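Local coordinates for protein lactate dehydrogenase, adjacent gene encodes predicted malate dehydrogenase (Cryptosporidium parvum, PDB 4ND2) that probably interconverts (S)-lactate and pyruvate with NAD(+)/NADH as the cofactor, at residues Ile158-Asn172 / Ala184-Phe198. Numbering follows the deposited sequence.
Unlike the reference sequence in segment 184-198: Ala184 (reference Val).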
loop_
_atom_site.group_PDB
_atom_site.type_symbol
_atom_site.label_atom_id
_atom_site.label_comp_id
_atom_site.label_asym_id
_atom_site.label_seq_id
_atom_site.Cartn_x
_atom_site.Cartn_y
_atom_site.Cartn_z
ATOM N N ILE A 158 -24.390 -5.109 7.739
ATOM C CA ILE A 158 -25.211 -4.915 6.542
ATOM C C ILE A 158 -24.567 -5.632 5.357
ATOM O O ILE A 158 -25.243 -6.352 4.617
ATOM C CB ILE A 158 -25.386 -3.421 6.204
ATOM C CG1 ILE A 158 -26.185 -2.719 7.306
ATOM C CG2 ILE A 158 -26.087 -3.251 4.856
ATOM C CD1 ILE A 158 -26.004 -1.216 7.337
ATOM N N ALA A 159 -23.260 -5.432 5.193
ATOM C CA ALA A 159 -22.505 -6.040 4.094
ATOM C C ALA A 159 -22.553 -7.563 4.138
ATOM O O ALA A 159 -22.664 -8.216 3.097
ATOM C CB ALA A 159 -21.061 -5.562 4.120
ATOM N N GLN A 160 -22.473 -8.122 5.343
ATOM C CA GLN A 160 -22.516 -9.573 5.524
ATOM C C GLN A 160 -23.885 -10.158 5.172
ATOM O O GLN A 160 -23.968 -11.288 4.688
ATOM C CB GLN A 160 -22.105 -9.961 6.950
ATOM C CG GLN A 160 -20.599 -9.872 7.169
ATOM C CD GLN A 160 -20.169 -10.103 8.609
ATOM O OE1 GLN A 160 -20.882 -9.757 9.553
ATOM N NE2 GLN A 160 -18.984 -10.673 8.783
ATOM N N HIS A 161 -24.954 -9.397 5.407
ATOM C CA HIS A 161 -26.287 -9.833 4.997
ATOM C C HIS A 161 -26.377 -9.940 3.473
ATOM O O HIS A 161 -26.756 -10.982 2.945
ATOM C CB HIS A 161 -27.380 -8.892 5.515
ATOM C CG HIS A 161 -28.735 -9.198 4.958
ATOM N ND1 HIS A 161 -29.539 -10.196 5.464
ATOM C CD2 HIS A 161 -29.410 -8.667 3.910
ATOM C CE1 HIS A 161 -30.656 -10.258 4.761
ATOM N NE2 HIS A 161 -30.603 -9.341 3.812
ATOM N N PHE A 162 -26.016 -8.864 2.777
ATOM C CA PHE A 162 -26.127 -8.808 1.315
ATOM C C PHE A 162 -25.002 -9.533 0.569
ATOM O O PHE A 162 -25.106 -9.754 -0.636
ATOM C CB PHE A 162 -26.198 -7.353 0.840
ATOM C CG PHE A 162 -27.469 -6.653 1.226
ATOM C CD1 PHE A 162 -28.664 -6.961 0.590
ATOM C CD2 PHE A 162 -27.473 -5.684 2.221
ATOM C CE1 PHE A 162 -29.840 -6.317 0.943
ATOM C CE2 PHE A 162 -28.644 -5.036 2.575
ATOM C CZ PHE A 162 -29.830 -5.353 1.935
ATOM N N GLY A 163 -23.933 -9.894 1.278
ATOM C CA GLY A 163 -22.786 -10.563 0.664
ATOM C C GLY A 163 -22.013 -9.660 -0.281
ATOM O O GLY A 163 -21.622 -10.082 -1.368
ATOM N N VAL A 164 -21.788 -8.417 0.143
ATOM C CA VAL A 164 -21.075 -7.422 -0.658
ATOM C C VAL A 164 -19.908 -6.804 0.116
ATOM O O VAL A 164 -19.821 -6.922 1.338
ATOM C CB VAL A 164 -22.005 -6.280 -1.130
ATOM C CG1 VAL A 164 -23.128 -6.830 -1.998
ATOM C CG2 VAL A 164 -22.571 -5.496 0.049
ATOM N N ASN A 165 -19.023 -6.138 -0.618
ATOM C CA ASN A 165 -17.912 -5.393 -0.035
ATOM C C ASN A 165 -18.433 -4.317 0.921
ATOM O O ASN A 165 -19.200 -3.441 0.516
ATOM C CB ASN A 165 -17.087 -4.757 -1.158
ATOM C CG ASN A 165 -15.882 -3.989 -0.652
ATOM O OD1 ASN A 165 -15.564 -4.003 0.537
ATOM N ND2 ASN A 165 -15.200 -3.310 -1.565
ATOM N N ALA A 166 -18.014 -4.390 2.183
ATOM C CA ALA A 166 -18.457 -3.436 3.208
ATOM C C ALA A 166 -18.082 -1.995 2.877
ATOM O O ALA A 166 -18.773 -1.063 3.290
ATOM C CB ALA A 166 -17.904 -3.824 4.571
ATOM N N SER A 167 -17.000 -1.813 2.122
ATOM C CA SER A 167 -16.587 -0.482 1.675
ATOM C C SER A 167 -17.644 0.197 0.795
ATOM O O SER A 167 -17.659 1.418 0.683
ATOM C CB SER A 167 -15.249 -0.553 0.929
ATOM O OG SER A 167 -14.201 -0.968 1.799
ATOM N N ASP A 168 -18.523 -0.596 0.182
ATOM C CA ASP A 168 -19.597 -0.066 -0.663
ATOM C C ASP A 168 -20.926 0.118 0.078
ATOM O O ASP A 168 -21.941 0.448 -0.537
ATOM C CB ASP A 168 -19.788 -0.968 -1.885
ATOM C CG ASP A 168 -18.561 -1.000 -2.776
ATOM O OD1 ASP A 168 -17.987 0.081 -3.028
ATOM O OD2 ASP A 168 -18.169 -2.100 -3.221
ATOM N N VAL A 169 -20.917 -0.101 1.391
ATOM C CA VAL A 169 -22.058 0.221 2.241
ATOM C C VAL A 169 -21.792 1.554 2.927
ATOM O O VAL A 169 -20.750 1.734 3.563
ATOM C CB VAL A 169 -22.295 -0.854 3.320
ATOM C CG1 VAL A 169 -23.445 -0.449 4.239
ATOM C CG2 VAL A 169 -22.569 -2.203 2.674
ATOM N N SER A 170 -22.732 2.485 2.782
ATOM C CA SER A 170 -22.709 3.745 3.515
ATOM C C SER A 170 -23.667 3.614 4.692
ATOM O O SER A 170 -24.845 3.303 4.502
ATOM C CB SER A 170 -23.143 4.903 2.613
ATOM O OG SER A 170 -23.158 6.134 3.322
ATOM N N ALA A 171 -23.158 3.826 5.904
ATOM C CA ALA A 171 -23.973 3.712 7.113
ATOM C C ALA A 171 -23.316 4.442 8.283
ATOM O O ALA A 171 -22.108 4.335 8.488
ATOM C CB ALA A 171 -24.199 2.251 7.463
ATOM N N ASN A 172 -24.123 5.183 9.041
ATOM C CA ASN A 172 -23.630 5.975 10.156
ATOM C C ASN A 172 -24.274 5.569 11.471
ATOM O O ASN A 172 -25.466 5.249 11.517
ATOM C CB ASN A 172 -23.890 7.461 9.903
ATOM C CG ASN A 172 -22.917 8.058 8.908
ATOM O OD1 ASN A 172 -21.711 8.102 9.159
ATOM N ND2 ASN A 172 -23.430 8.518 7.773
ATOM N N ALA A 184 -28.327 4.833 12.253
ATOM C CA ALA A 184 -29.355 5.516 11.467
ATOM C C ALA A 184 -29.715 4.723 10.214
ATOM O O ALA A 184 -29.126 4.920 9.153
ATOM C CB ALA A 184 -28.887 6.916 11.101
ATOM N N THR A 185 -30.698 3.837 10.336
ATOM C CA THR A 185 -31.101 2.983 9.218
ATOM C C THR A 185 -31.631 3.774 8.019
ATOM O O THR A 185 -31.524 3.310 6.888
ATOM C CB THR A 185 -32.179 1.957 9.626
ATOM O OG1 THR A 185 -33.313 2.641 10.167
ATOM C CG2 THR A 185 -31.637 0.970 10.652
ATOM N N SER A 186 -32.189 4.959 8.264
ATOM C CA SER A 186 -32.829 5.742 7.200
ATOM C C SER A 186 -31.860 6.200 6.106
ATOM O O SER A 186 -32.256 6.332 4.946
ATOM C CB SER A 186 -33.556 6.958 7.783
ATOM O OG SER A 186 -32.639 7.930 8.256
ATOM N N SER A 187 -30.604 6.439 6.475
ATOM C CA SER A 187 -29.592 6.919 5.533
ATOM C C SER A 187 -28.585 5.838 5.123
ATOM O O SER A 187 -27.518 6.150 4.598
ATOM C CB SER A 187 -28.853 8.112 6.134
ATOM O OG SER A 187 -28.227 7.751 7.351
ATOM N N VAL A 188 -28.919 4.572 5.364
ATOM C CA VAL A 188 -28.098 3.464 4.891
ATOM C C VAL A 188 -28.282 3.302 3.382
ATOM O O VAL A 188 -29.398 3.411 2.872
ATOM C CB VAL A 188 -28.467 2.141 5.601
ATOM C CG1 VAL A 188 -27.824 0.944 4.913
ATOM C CG2 VAL A 188 -28.059 2.195 7.067
ATOM N N SER A 189 -27.187 3.053 2.672
ATOM C CA SER A 189 -27.267 2.677 1.264
ATOM C C SER A 189 -26.183 1.665 0.901
ATOM O O SER A 189 -25.104 1.658 1.494
ATOM C CB SER A 189 -27.196 3.906 0.352
ATOM O OG SER A 189 -26.028 4.668 0.581
ATOM N N VAL A 190 -26.505 0.796 -0.055
ATOM C CA VAL A 190 -25.572 -0.199 -0.570
ATOM C C VAL A 190 -25.404 0.059 -2.064
ATOM O O VAL A 190 -26.298 -0.239 -2.859
ATOM C CB VAL A 190 -26.079 -1.639 -0.346
ATOM C CG1 VAL A 190 -25.045 -2.649 -0.827
ATOM C CG2 VAL A 190 -26.420 -1.867 1.123
ATOM N N GLY A 191 -24.265 0.635 -2.435
ATOM C CA GLY A 191 -24.014 1.025 -3.820
ATOM C C GLY A 191 -25.008 2.039 -4.363
ATOM O O GLY A 191 -25.253 2.084 -5.570
ATOM N N GLY A 192 -25.577 2.855 -3.475
ATOM C CA GLY A 192 -26.591 3.840 -3.850
ATOM C C GLY A 192 -28.031 3.414 -3.590
ATOM O O GLY A 192 -28.935 4.245 -3.648
ATOM N N VAL A 193 -28.251 2.132 -3.302
ATOM C CA VAL A 193 -29.599 1.598 -3.082
ATOM C C VAL A 193 -29.976 1.660 -1.596
ATOM O O VAL A 193 -29.250 1.126 -0.757
ATOM C CB VAL A 193 -29.706 0.133 -3.554
ATOM C CG1 VAL A 193 -31.123 -0.395 -3.359
ATOM C CG2 VAL A 193 -29.287 0.007 -5.013
ATOM N N PRO A 194 -31.108 2.291 -1.271
ATOM C CA PRO A 194 -31.541 2.391 0.126
ATOM C C PRO A 194 -32.196 1.109 0.645
ATOM O O PRO A 194 -32.662 0.286 -0.145
ATOM C CB PRO A 194 -32.547 3.542 0.095
ATOM C CG PRO A 194 -33.133 3.481 -1.273
ATOM C CD PRO A 194 -32.036 2.996 -2.179
ATOM N N LEU A 195 -32.232 0.945 1.965
ATOM C CA LEU A 195 -32.822 -0.252 2.574
ATOM C C LEU A 195 -34.299 -0.433 2.209
ATOM O O LEU A 195 -34.766 -1.563 2.064
ATOM C CB LEU A 195 -32.662 -0.230 4.100
ATOM C CG LEU A 195 -31.252 -0.487 4.640
ATOM C CD1 LEU A 195 -31.211 -0.234 6.139
ATOM C CD2 LEU A 195 -30.788 -1.902 4.323
ATOM N N SER A 196 -35.022 0.677 2.061
ATOM C CA SER A 196 -36.431 0.635 1.655
ATOM C C SER A 196 -36.629 -0.113 0.335
ATOM O O SER A 196 -37.615 -0.833 0.175
ATOM C CB SER A 196 -37.011 2.050 1.549
ATOM O OG SER A 196 -36.317 2.826 0.589
ATOM N N SER A 197 -35.690 0.048 -0.599
ATOM C CA SER A 197 -35.750 -0.659 -1.882
ATOM C C SER A 197 -35.504 -2.151 -1.706
ATOM O O SER A 197 -36.208 -2.970 -2.297
ATOM C CB SER A 197 -34.740 -0.089 -2.884
ATOM O OG SER A 197 -35.091 1.228 -3.266
ATOM N N PHE A 198 -34.505 -2.502 -0.899
ATOM C CA PHE A 198 -34.197 -3.906 -0.633
ATOM C C PHE A 198 -35.360 -4.625 0.058
ATOM O O PHE A 198 -35.574 -5.817 -0.168
ATOM C CB PHE A 198 -32.918 -4.038 0.208
ATOM C CG PHE A 198 -31.656 -3.717 -0.550
ATOM C CD1 PHE A 198 -30.892 -2.606 -0.220
ATOM C CD2 PHE A 198 -31.231 -4.530 -1.593
ATOM C CE1 PHE A 198 -29.728 -2.313 -0.911
ATOM C CE2 PHE A 198 -30.068 -4.240 -2.292
ATOM C CZ PHE A 198 -29.316 -3.130 -1.949
HETATM O O HOH W 1 -24.832 6.735 5.591
HETATM O O HOH W 2 -26.120 6.873 2.209
HETATM O O HOH W 3 -26.763 5.607 8.092
#
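Strands 169-174 and 189-190 pair antiparallel in the four-stranded sheet of the C-terminal domain, and the end of helix 147-162 packs on one face of them. Ser170 and Ser189 form the hydrogen-bonded pair: Ser170 N gives to Ser189 O at 2.8 Å, and Ser189 N gives back to Ser170 O. Next along, Gly191 N reaches Asp168 O at 3.0 Å, where the type I' turn of the hairpin from Val190 to Val193 begins. Val190 faces the helix. Its CG2 lies 4.0 Å from Ile158 CG2 and also meets Phe162 CD2, while its CG1, anti to the backbone N (chi1 -177°), meets Val164 CG2. Ile158 CD1 and Val188 CG1 meet tip to tip at 3.7 Å. Phe162 CE1 sits over one face of the Phe198 ring, 3.4 Å from Phe198 CD2, with the ring planes at 42°; Val193 CG1 covers the opposite face of Phe198. Ser170 and Ser189 point to the opposite face of the sheet from Val190. There one water bridges Ser187 O and Ser189 OG, and another joins Ser187 O to Ser170 OG. A second subunit borders this region: Asn172 ND2 is hydrogen-bonded to Gly191 O of that neighbouring chain.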